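Local coordinates for protein benzoate transport porin BenP (Acinetobacter baumannii AB307-0294, PDB 5DL8) that probably acts as an outer-membrane porin, a beta-barrel channel through which small solutes such as benzoate would diffuse, and binds calcium ions, at residues I382-N387 against N392-D397; I35-D40 against A144-L149; F305-A310 against M339-Y344. All blocks are in the same frame, centred on the assembly; numbering follows the deposited sequence.

Interaction 1 (I382-N387 against N392-D397); sequences IRIDYN and NDFGED
Tyr386 and Phe394 meet across a beta hairpin of the porin barrel, formed by antiparallel strands 377-388 and 394-406. They are a hydrogen-bonded pair: Tyr386 N reaches Phe394 O at 3.0 Å, and Phe394 N returns a bond to Tyr386 O. Their side chains share one face of the hairpin, where Tyr386 CB lies over the Phe394 ring as a CH-pi contact, 3.8 Å from the ring centroid, while the two ring planes stand 31° apart. Phe394 CG sits between its own backbone N and carbonyl carbon (chi1 72°), and this turns the ring back under that methylene. The CD2-CE2 edge of the tyrosine ring faces Asn392 O, which lies in the ring plane, and its OH is hydrogen-bonded to Glu358. Ile384 runs alongside Phe394 in the same direction, CG2 coming 3.9 Å from CE1; its backbone forms the next hydrogen-bonded pair, with Glu396. The other face of the hairpin is ionic. Arg383 holds Asp385 side-on, through NE and NH2, while its remaining nitrogen turns across the strands to Asp397, whose OD1 is also hydrogen-bonded to Tyr381 OH. Near the turn, Asp393 binds a calcium ion together with Val388 and Gly391, and its OD1 accepts from Val388 N. The Arg383 NH1 to Asp397 OD1 bond, 3.0 Å long and lying in the guanidinium plane, meets OD1 from 36° above the carboxylate plane.

Interaction 2 (I35-D40 against A144-L149); sequences INRDFD and ASRQLL. With CA (calcium ion), chain G.
Ile35 and Arg146 touch where a loop folded into the porin barrel comes close to its wall, the wall here being strand 25-39. The apolar part is the better packed: Ile35 CD1 meets Arg146 CD at 4.1 Å, the two side chains crossing at about a right angle, and Ile35 is further enclosed by Val98, Arg398 and Phe400. Arg146 bends at its second torsion (chi2 -53°), which brings its aliphatic middle near the isoleucine and sends the guanidinium on toward Arg37. That end is looser. Arg37 NH2 and Arg146 NH2 stand 4.1 Å apart, the two guanidinium planes turned by 47°, with Arg178 adding a third guanidinium. Such a basic cluster inside the barrel is consistent with the arginine-rich channels of the OprD family, where it probably favours anionic solutes. Arg37 is also steadied by a salt bridge to Glu396 and a cation-pi contact with Phe394, whereas Arg146 NH1 is held by Ser145 OG at 2.9 Å. Further along strand 25-39, away from the loop, a calcium ion is bound, with four waters and Asp46 among its ligands; Asp38 OD1 binds the metal at 2.5 Å and Phe39 O at 2.6 Å.

Interaction 3 (F305-A310 against M339-Y344); sequences FINWNA and MVKYVY
Lys341 reaches out from strand 336-349 toward Asn307, and the two polar ends are joined through a water. The lysine chain is stretched out, its torsions past chi1 all near 180°, and this carries its ammonium across to the facing loop. Lys341 NZ stops 3.7 Å from Asn307 OD1, and a shared water bridges them. It accepts from Lys341 NZ at 2.6 Å and donates to Asn307 OD1 at 3.0 Å. Its second hydrogen goes to the main chain, Trp308 O lying 3.1 Å from the water, so one molecule links the charged group to both a side-chain and a backbone carbonyl. The aliphatic part of the lysine also takes part, with Lys341 CD passing 3.8 Å from Asn307 OD1. The loop concerned, between strands 278-288 and 319-328, folds against the inner wall of the porin barrel, an inward excursion consistent with the loops that narrow the channel in OprD-family porins. Two residues further along the strand, Val343 turns its side chain to the same loop. Its CG2 methyl is the atom that touches, 3.5 Å from Asn307 ND2 and 3.9 Å from Asn309 ND2, and it thus sits against both amides. The side chains of Asn307 and Val343 pass one another antiparallel, while Asn309 comes in obliquely. Asn307 CG lies opposite its backbone N (chi1 -176°), directing the amide at the wall, where ND2 is hydrogen-bonded to His322 ND1. Phe313, Ser320 and His322 also touch Val343.

Overall arrangement
All three contacts belong to one antiparallel beta-barrel, yet they show different ways of building it. Along the chain the order is interaction 2, then 3, then 1 by where each contact is completed, with no overlap. Interaction 1 joins neighbouring wall strands, whereas interactions 2 and 3 bring loops against the wall. Strand 394-406 of interaction 1 pairs with strand 25-39 of interaction 2, where the ends of the chain meet and the barrel closes; these centres are about 11 Å apart. The centres of interactions 1 and 3 are about 13 Å apart, across strand 355-368, and Ala310 of the loop packs on Ile384. Interactions 2 and 3 are about 16 Å apart, centre to centre. Wall and inward loops together probably shape the channel.

Interaction 1 (I382-N387 against N392-D397)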
loop_
_atom_site.group_PDB
_atom_site.type_symbol
_atom_site.label_atom_id
_atom_site.label_comp_id
_atom_site.label_asym_id
_atom_site.label_seq_id
_atom_site.Cartn_x
_atom_site.Cartn_y
_atom_site.Cartn_z
ATOM N N ILE A 382 -2.728 -10.415 12.967
ATOM C CA ILE A 382 -3.594 -10.447 11.833
ATOM C C ILE A 382 -3.920 -11.887 11.457
ATOM O O ILE A 382 -3.001 -12.790 11.319
ATOM C CB ILE A 382 -3.037 -9.639 10.681
ATOM C CG1 ILE A 382 -3.143 -8.179 11.023
ATOM C CG2 ILE A 382 -3.960 -9.751 9.445
ATOM C CD1 ILE A 382 -2.238 -7.273 10.237
ATOM N N ARG A 383 -5.209 -12.157 11.352
ATOM C CA ARG A 383 -5.695 -13.474 10.947
ATOM C C ARG A 383 -6.501 -13.352 9.644
ATOM O O ARG A 383 -7.525 -12.627 9.603
ATOM C CB ARG A 383 -6.552 -14.175 12.057
ATOM C CG ARG A 383 -7.272 -15.453 11.651
ATOM C CD ARG A 383 -6.248 -16.561 11.457
ATOM N NE ARG A 383 -6.860 -17.771 10.837
ATOM C CZ ARG A 383 -6.245 -18.967 10.710
ATOM N NH1 ARG A 383 -5.028 -19.173 11.173
ATOM N NH2 ARG A 383 -6.854 -19.948 10.110
ATOM N N ILE A 384 -6.072 -14.071 8.606
ATOM C CA ILE A 384 -6.786 -14.145 7.334
ATOM C C ILE A 384 -7.304 -15.534 7.081
ATOM O O ILE A 384 -6.581 -16.550 7.284
ATOM C CB ILE A 384 -5.869 -13.663 6.224
ATOM C CG1 ILE A 384 -5.579 -12.145 6.426
ATOM C CG2 ILE A 384 -6.535 -13.784 4.821
ATOM C CD1 ILE A 384 -4.217 -11.894 5.880
ATOM N N ASP A 385 -8.575 -15.629 6.785
ATOM C CA ASP A 385 -9.195 -16.867 6.252
ATOM C C ASP A 385 -9.864 -16.571 4.884
ATOM O O ASP A 385 -10.887 -15.785 4.817
ATOM C CB ASP A 385 -10.270 -17.481 7.210
ATOM C CG ASP A 385 -9.653 -17.973 8.527
ATOM O OD1 ASP A 385 -9.248 -19.186 8.529
ATOM O OD2 ASP A 385 -9.578 -17.183 9.527
ATOM N N TYR A 386 -9.373 -17.306 3.861
ATOM C CA TYR A 386 -9.840 -17.256 2.489
ATOM C C TYR A 386 -10.453 -18.561 2.119
ATOM O O TYR A 386 -9.868 -19.604 2.285
ATOM C CB TYR A 386 -8.660 -16.935 1.561
ATOM C CG TYR A 386 -9.003 -16.982 0.056
ATOM C CD1 TYR A 386 -9.791 -15.965 -0.541
ATOM C CD2 TYR A 386 -8.603 -18.063 -0.754
ATOM C CE1 TYR A 386 -10.116 -15.997 -1.893
ATOM C CE2 TYR A 386 -8.955 -18.097 -2.108
ATOM C CZ TYR A 386 -9.707 -17.047 -2.673
ATOM O OH TYR A 386 -10.034 -17.058 -3.990
ATOM N N ASN A 387 -11.609 -18.511 1.496
ATOM C CA ASN A 387 -12.225 -19.702 0.897
ATOM C C ASN A 387 -12.860 -19.402 -0.475
ATOM O O ASN A 387 -13.473 -18.393 -0.680
ATOM C CB ASN A 387 -13.301 -20.323 1.814
ATOM C CG ASN A 387 -12.751 -20.769 3.206
ATOM O OD1 ASN A 387 -12.474 -21.959 3.452
ATOM N ND2 ASN A 387 -12.669 -19.843 4.112
ATOM N N ASN A 392 -7.815 -22.540 -4.084
ATOM C CA ASN A 392 -7.129 -22.987 -2.901
ATOM C C ASN A 392 -7.466 -22.236 -1.645
ATOM O O ASN A 392 -7.103 -21.064 -1.542
ATOM C CB ASN A 392 -5.681 -22.774 -3.178
ATOM C CG ASN A 392 -5.196 -23.657 -4.335
ATOM O OD1 ASN A 392 -5.606 -24.817 -4.520
ATOM N ND2 ASN A 392 -4.342 -23.070 -5.118
ATOM N N ASP A 393 -8.108 -22.933 -0.690
ATOM C CA ASP A 393 -8.498 -22.319 0.582
ATOM C C ASP A 393 -7.251 -22.137 1.451
ATOM O O ASP A 393 -6.339 -22.938 1.301
ATOM C CB ASP A 393 -9.482 -23.156 1.344
ATOM C CG ASP A 393 -10.785 -23.303 0.655
ATOM O OD1 ASP A 393 -11.019 -22.667 -0.370
ATOM O OD2 ASP A 393 -11.623 -24.068 1.144
ATOM N N PHE A 394 -7.159 -21.066 2.260
ATOM C CA PHE A 394 -6.087 -20.971 3.224
ATOM C C PHE A 394 -6.389 -20.167 4.526
ATOM O O PHE A 394 -7.332 -19.368 4.610
ATOM C CB PHE A 394 -4.844 -20.437 2.521
ATOM C CG PHE A 394 -4.928 -18.970 2.156
ATOM C CD1 PHE A 394 -4.703 -17.979 3.115
ATOM C CD2 PHE A 394 -5.147 -18.597 0.862
ATOM C CE1 PHE A 394 -4.734 -16.643 2.793
ATOM C CE2 PHE A 394 -5.192 -17.252 0.518
ATOM C CZ PHE A 394 -4.993 -16.266 1.486
ATOM N N GLY A 395 -5.562 -20.409 5.520
ATOM C CA GLY A 395 -5.517 -19.621 6.783
ATOM C C GLY A 395 -4.128 -19.060 6.980
ATOM O O GLY A 395 -3.168 -19.791 6.923
ATOM N N GLU A 396 -4.045 -17.769 7.227
ATOM C CA GLU A 396 -2.824 -17.055 7.383
ATOM C C GLU A 396 -2.795 -16.321 8.697
ATOM O O GLU A 396 -3.735 -15.497 8.955
ATOM C CB GLU A 396 -2.591 -16.057 6.277
ATOM C CG GLU A 396 -1.288 -15.276 6.368
ATOM C CD GLU A 396 -0.970 -14.396 5.117
ATOM O OE1 GLU A 396 -1.583 -14.598 4.071
ATOM O OE2 GLU A 396 -0.176 -13.441 5.172
ATOM N N ASP A 397 -1.684 -16.552 9.457
ATOM C CA ASP A 397 -1.347 -15.805 10.643
ATOM C C ASP A 397 -0.177 -14.855 10.419
ATOM O O ASP A 397 0.828 -15.194 9.817
ATOM C CB ASP A 397 -1.004 -16.763 11.809
ATOM C CG ASP A 397 -2.089 -17.715 12.106
ATOM O OD1 ASP A 397 -3.132 -17.369 12.623
ATOM O OD2 ASP A 397 -1.929 -18.848 11.836
#

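Interaction 2 (I35-D40 against A144-L149)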
loop_
_atom_site.group_PDB
_atom_site.type_symbol
_atom_site.label_atom_id
_atom_site.label_comp_id
_atom_site.label_asym_id
_atom_site.label_seq_id
_atom_site.Cartn_x
_atom_site.Cartn_y
_atom_site.Cartn_z
ATOM N N ILE A 35 5.053 -14.638 9.600
ATOM C CA ILE A 35 3.976 -14.760 8.656
ATOM C C ILE A 35 3.865 -16.211 8.263
ATOM O O ILE A 35 4.875 -16.847 7.910
ATOM C CB ILE A 35 4.233 -13.829 7.463
ATOM C CG1 ILE A 35 3.999 -12.353 7.888
ATOM C CG2 ILE A 35 3.358 -14.250 6.246
ATOM C CD1 ILE A 35 5.139 -11.457 7.461
ATOM N N ASN A 36 2.633 -16.732 8.296
ATOM C CA ASN A 36 2.421 -18.141 7.974
ATOM C C ASN A 36 1.160 -18.298 7.168
ATOM O O ASN A 36 0.058 -18.054 7.675
ATOM C CB ASN A 36 2.367 -19.069 9.260
ATOM C CG ASN A 36 2.646 -20.517 8.951
ATOM O OD1 ASN A 36 3.785 -20.902 8.619
ATOM N ND2 ASN A 36 1.630 -21.318 9.018
ATOM N N ARG A 37 1.301 -18.679 5.902
ATOM C CA ARG A 37 0.114 -19.033 5.089
ATOM C C ARG A 37 -0.001 -20.531 4.957
ATOM O O ARG A 37 0.821 -21.163 4.342
ATOM C CB ARG A 37 0.153 -18.347 3.696
ATOM C CG ARG A 37 -1.056 -18.655 2.776
ATOM C CD ARG A 37 -1.130 -17.752 1.528
ATOM N NE ARG A 37 -1.371 -16.383 1.836
ATOM C CZ ARG A 37 -1.614 -15.379 0.951
ATOM N NH1 ARG A 37 -1.633 -15.588 -0.364
ATOM N NH2 ARG A 37 -1.849 -14.119 1.420
ATOM N N ASP A 38 -1.107 -21.064 5.422
ATOM C CA ASP A 38 -1.333 -22.503 5.478
ATOM C C ASP A 38 -2.502 -22.869 4.572
ATOM O O ASP A 38 -3.681 -22.602 4.910
ATOM C CB ASP A 38 -1.686 -22.887 6.961
ATOM C CG ASP A 38 -1.986 -24.387 7.159
ATOM O OD1 ASP A 38 -2.404 -25.063 6.200
ATOM O OD2 ASP A 38 -1.857 -24.896 8.300
ATOM N N PHE A 39 -2.204 -23.525 3.453
ATOM C CA PHE A 39 -3.251 -24.133 2.596
ATOM C C PHE A 39 -4.017 -25.297 3.248
ATOM O O PHE A 39 -3.457 -26.156 3.814
ATOM C CB PHE A 39 -2.670 -24.444 1.219
ATOM C CG PHE A 39 -2.102 -23.211 0.553
ATOM C CD1 PHE A 39 -2.925 -22.310 -0.169
ATOM C CD2 PHE A 39 -0.797 -22.934 0.592
ATOM C CE1 PHE A 39 -2.388 -21.177 -0.786
ATOM C CE2 PHE A 39 -0.241 -21.835 -0.056
ATOM C CZ PHE A 39 -1.039 -20.915 -0.708
ATOM N N ASP A 40 -5.358 -25.261 3.203
ATOM C CA ASP A 40 -6.178 -26.382 3.627
ATOM C C ASP A 40 -5.799 -27.702 2.887
ATOM O O ASP A 40 -5.700 -28.786 3.476
ATOM C CB ASP A 40 -7.648 -26.077 3.389
ATOM C CG ASP A 40 -8.198 -25.027 4.329
ATOM O OD1 ASP A 40 -7.511 -24.168 4.861
ATOM O OD2 ASP A 40 -9.372 -25.017 4.550
ATOM N N ALA A 144 3.754 -1.531 3.781
ATOM C CA ALA A 144 4.291 -2.014 5.101
ATOM C C ALA A 144 3.630 -3.299 5.618
ATOM O O ALA A 144 3.660 -3.566 6.786
ATOM C CB ALA A 144 4.133 -0.849 6.162
ATOM N N SER A 145 3.060 -4.121 4.776
ATOM C CA SER A 145 2.198 -5.276 5.219
ATOM C C SER A 145 3.059 -6.546 5.704
ATOM O O SER A 145 2.557 -7.563 6.405
ATOM C CB SER A 145 1.249 -5.672 4.034
ATOM O OG SER A 145 2.015 -6.194 2.916
ATOM N N ARG A 146 4.347 -6.507 5.378
ATOM C CA ARG A 146 5.134 -7.737 5.607
ATOM C C ARG A 146 6.383 -7.437 6.480
ATOM O O ARG A 146 6.196 -7.091 7.646
ATOM C CB ARG A 146 5.455 -8.389 4.254
ATOM C CG ARG A 146 4.274 -8.848 3.396
ATOM C CD ARG A 146 3.363 -9.740 4.148
ATOM N NE ARG A 146 2.526 -10.557 3.267
ATOM C CZ ARG A 146 1.464 -10.134 2.527
ATOM N NH1 ARG A 146 1.059 -8.845 2.476
ATOM N NH2 ARG A 146 0.850 -11.036 1.765
ATOM N N GLN A 147 7.593 -7.475 5.899
ATOM C CA GLN A 147 8.775 -7.180 6.630
ATOM C C GLN A 147 9.364 -5.852 6.187
ATOM O O GLN A 147 8.875 -4.787 6.648
ATOM C CB GLN A 147 9.755 -8.373 6.574
ATOM C CG GLN A 147 11.060 -8.229 7.311
ATOM C CD GLN A 147 10.930 -7.643 8.706
ATOM O OE1 GLN A 147 10.779 -6.428 8.857
ATOM N NE2 GLN A 147 11.064 -8.483 9.741
ATOM N N LEU A 148 10.334 -5.832 5.291
ATOM C CA LEU A 148 10.855 -4.486 4.801
ATOM C C LEU A 148 9.795 -3.782 3.853
ATOM O O LEU A 148 8.811 -4.439 3.419
ATOM C CB LEU A 148 12.253 -4.607 4.225
ATOM C CG LEU A 148 13.300 -5.319 5.131
ATOM C CD1 LEU A 148 14.702 -5.225 4.525
ATOM C CD2 LEU A 148 13.242 -4.647 6.520
ATOM N N LEU A 149 9.973 -2.488 3.616
ATOM C CA LEU A 149 8.974 -1.595 2.949
ATOM C C LEU A 149 9.399 -1.250 1.493
ATOM O O LEU A 149 10.590 -1.020 1.130
ATOM C CB LEU A 149 8.926 -0.298 3.683
ATOM C CG LEU A 149 8.084 -0.091 4.947
ATOM C CD1 LEU A 149 7.996 -1.271 5.839
ATOM C CD2 LEU A 149 8.468 1.153 5.737
HETATM CA CA CA G . -1.185 -26.832 4.952
HETATM O O HOH W 1 -1.718 -27.628 7.073
HETATM O O HOH W 2 -2.656 -28.625 4.903
HETATM O O HOH W 3 -0.969 -27.505 2.678
HETATM O O HOH W 4 0.341 -28.837 4.852
#

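Interaction 3 (F305-A310 against M339-Y344)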
loop_
_atom_site.group_PDB
_atom_site.type_symbol
_atom_site.label_atom_id
_atom_site.label_comp_id
_atom_site.label_asym_id
_atom_site.label_seq_id
_atom_site.Cartn_x
_atom_site.Cartn_y
_atom_site.Cartn_z
ATOM N N PHE A 305 -8.107 1.225 -3.496
ATOM C CA PHE A 305 -9.315 0.408 -3.614
ATOM C C PHE A 305 -10.085 0.674 -2.296
ATOM O O PHE A 305 -9.462 1.165 -1.336
ATOM C CB PHE A 305 -8.941 -1.096 -3.742
ATOM C CG PHE A 305 -8.681 -1.616 -5.120
ATOM C CD1 PHE A 305 -8.665 -0.828 -6.248
ATOM C CD2 PHE A 305 -8.412 -2.981 -5.279
ATOM C CE1 PHE A 305 -8.384 -1.359 -7.491
ATOM C CE2 PHE A 305 -8.134 -3.559 -6.551
ATOM C CZ PHE A 305 -8.117 -2.723 -7.641
ATOM N N ILE A 306 -11.418 0.450 -2.256
ATOM C CA ILE A 306 -12.213 0.742 -0.966
ATOM C C ILE A 306 -11.786 -0.166 0.234
ATOM O O ILE A 306 -12.002 0.137 1.371
ATOM C CB ILE A 306 -13.740 0.541 -1.046
ATOM C CG1 ILE A 306 -14.058 -0.959 -1.236
ATOM C CG2 ILE A 306 -14.384 1.371 -2.115
ATOM C CD1 ILE A 306 -15.516 -1.208 -1.654
ATOM N N ASN A 307 -11.291 -1.348 -0.066
ATOM C CA ASN A 307 -10.828 -2.330 0.936
ATOM C C ASN A 307 -9.683 -3.265 0.453
ATOM O O ASN A 307 -9.897 -4.501 0.321
ATOM C CB ASN A 307 -12.052 -3.157 1.360
ATOM C CG ASN A 307 -11.737 -4.155 2.468
ATOM O OD1 ASN A 307 -10.830 -3.961 3.286
ATOM N ND2 ASN A 307 -12.513 -5.214 2.498
ATOM N N TRP A 308 -8.479 -2.702 0.234
ATOM C CA TRP A 308 -7.311 -3.553 -0.214
ATOM C C TRP A 308 -7.020 -4.646 0.902
ATOM O O TRP A 308 -7.068 -4.370 2.057
ATOM C CB TRP A 308 -6.054 -2.751 -0.602
ATOM C CG TRP A 308 -4.999 -3.627 -0.935
ATOM C CD1 TRP A 308 -3.946 -4.045 -0.077
ATOM C CD2 TRP A 308 -4.825 -4.330 -2.144
ATOM N NE1 TRP A 308 -3.139 -4.957 -0.724
ATOM C CE2 TRP A 308 -3.642 -5.179 -1.984
ATOM C CE3 TRP A 308 -5.481 -4.305 -3.380
ATOM C CZ2 TRP A 308 -3.129 -5.978 -3.028
ATOM C CZ3 TRP A 308 -4.958 -5.119 -4.453
ATOM C CH2 TRP A 308 -3.812 -5.974 -4.238
ATOM N N ASN A 309 -6.929 -5.907 0.536
ATOM C CA ASN A 309 -6.837 -6.971 1.533
ATOM C C ASN A 309 -5.993 -8.081 0.882
ATOM O O ASN A 309 -5.236 -7.813 -0.070
ATOM C CB ASN A 309 -8.228 -7.403 2.003
ATOM C CG ASN A 309 -9.161 -7.960 0.837
ATOM O OD1 ASN A 309 -8.799 -8.063 -0.379
ATOM N ND2 ASN A 309 -10.368 -8.280 1.214
ATOM N N ALA A 310 -6.116 -9.320 1.331
ATOM C CA ALA A 310 -5.162 -10.358 0.929
ATOM C C ALA A 310 -5.279 -10.847 -0.483
ATOM O O ALA A 310 -4.309 -11.235 -1.051
ATOM C CB ALA A 310 -5.338 -11.565 1.859
ATOM N N MET A 339 -10.335 -4.966 14.916
ATOM C CA MET A 339 -11.116 -4.807 13.682
ATOM C C MET A 339 -11.360 -6.143 12.976
ATOM O O MET A 339 -10.441 -6.963 12.782
ATOM C CB MET A 339 -10.480 -3.765 12.761
ATOM C CG MET A 339 -11.357 -3.571 11.532
ATOM S SD MET A 339 -11.010 -2.153 10.506
ATOM C CE MET A 339 -11.757 -0.940 11.672
ATOM N N VAL A 340 -12.602 -6.394 12.642
ATOM C CA VAL A 340 -13.013 -7.558 11.865
ATOM C C VAL A 340 -13.632 -7.079 10.480
ATOM O O VAL A 340 -14.506 -6.146 10.424
ATOM C CB VAL A 340 -14.105 -8.256 12.666
ATOM C CG1 VAL A 340 -14.669 -9.423 11.912
ATOM C CG2 VAL A 340 -13.490 -8.748 13.995
ATOM N N LYS A 341 -13.255 -7.692 9.407
ATOM C CA LYS A 341 -13.782 -7.395 8.026
ATOM C C LYS A 341 -14.150 -8.739 7.370
ATOM O O LYS A 341 -13.467 -9.701 7.658
ATOM C CB LYS A 341 -12.708 -6.810 7.182
ATOM C CG LYS A 341 -12.041 -5.670 7.849
ATOM C CD LYS A 341 -10.991 -5.056 6.902
ATOM C CE LYS A 341 -10.294 -3.844 7.514
ATOM N NZ LYS A 341 -9.134 -3.573 6.600
ATOM N N TYR A 342 -15.233 -8.790 6.602
ATOM C CA TYR A 342 -15.723 -9.958 5.878
ATOM C C TYR A 342 -16.122 -9.502 4.432
ATOM O O TYR A 342 -16.801 -8.527 4.331
ATOM C CB TYR A 342 -16.980 -10.542 6.533
ATOM C CG TYR A 342 -17.433 -11.929 6.003
ATOM C CD1 TYR A 342 -16.863 -13.091 6.577
ATOM C CD2 TYR A 342 -18.455 -12.117 4.994
ATOM C CE1 TYR A 342 -17.228 -14.375 6.177
ATOM C CE2 TYR A 342 -18.864 -13.443 4.603
ATOM C CZ TYR A 342 -18.223 -14.560 5.207
ATOM O OH TYR A 342 -18.461 -15.940 4.983
ATOM N N VAL A 343 -15.674 -10.184 3.390
ATOM C CA VAL A 343 -16.000 -9.934 2.010
ATOM C C VAL A 343 -16.465 -11.210 1.345
ATOM O O VAL A 343 -15.854 -12.260 1.505
ATOM C CB VAL A 343 -14.773 -9.399 1.259
ATOM C CG1 VAL A 343 -15.049 -8.883 -0.152
ATOM C CG2 VAL A 343 -14.209 -8.246 1.992
ATOM N N TYR A 344 -17.548 -11.112 0.562
ATOM C CA TYR A 344 -17.998 -12.140 -0.330
ATOM C C TYR A 344 -17.945 -11.577 -1.755
ATOM O O TYR A 344 -18.323 -10.437 -1.977
ATOM C CB TYR A 344 -19.414 -12.547 0.048
ATOM C CG TYR A 344 -20.127 -13.481 -0.914
ATOM C CD1 TYR A 344 -19.967 -14.836 -0.799
ATOM C CD2 TYR A 344 -21.006 -13.009 -1.892
ATOM C CE1 TYR A 344 -20.621 -15.727 -1.648
ATOM C CE2 TYR A 344 -21.703 -13.909 -2.735
ATOM C CZ TYR A 344 -21.454 -15.268 -2.614
ATOM O OH TYR A 344 -22.072 -16.224 -3.372
HETATM O O HOH W 5 -8.509 -5.232 4.702
#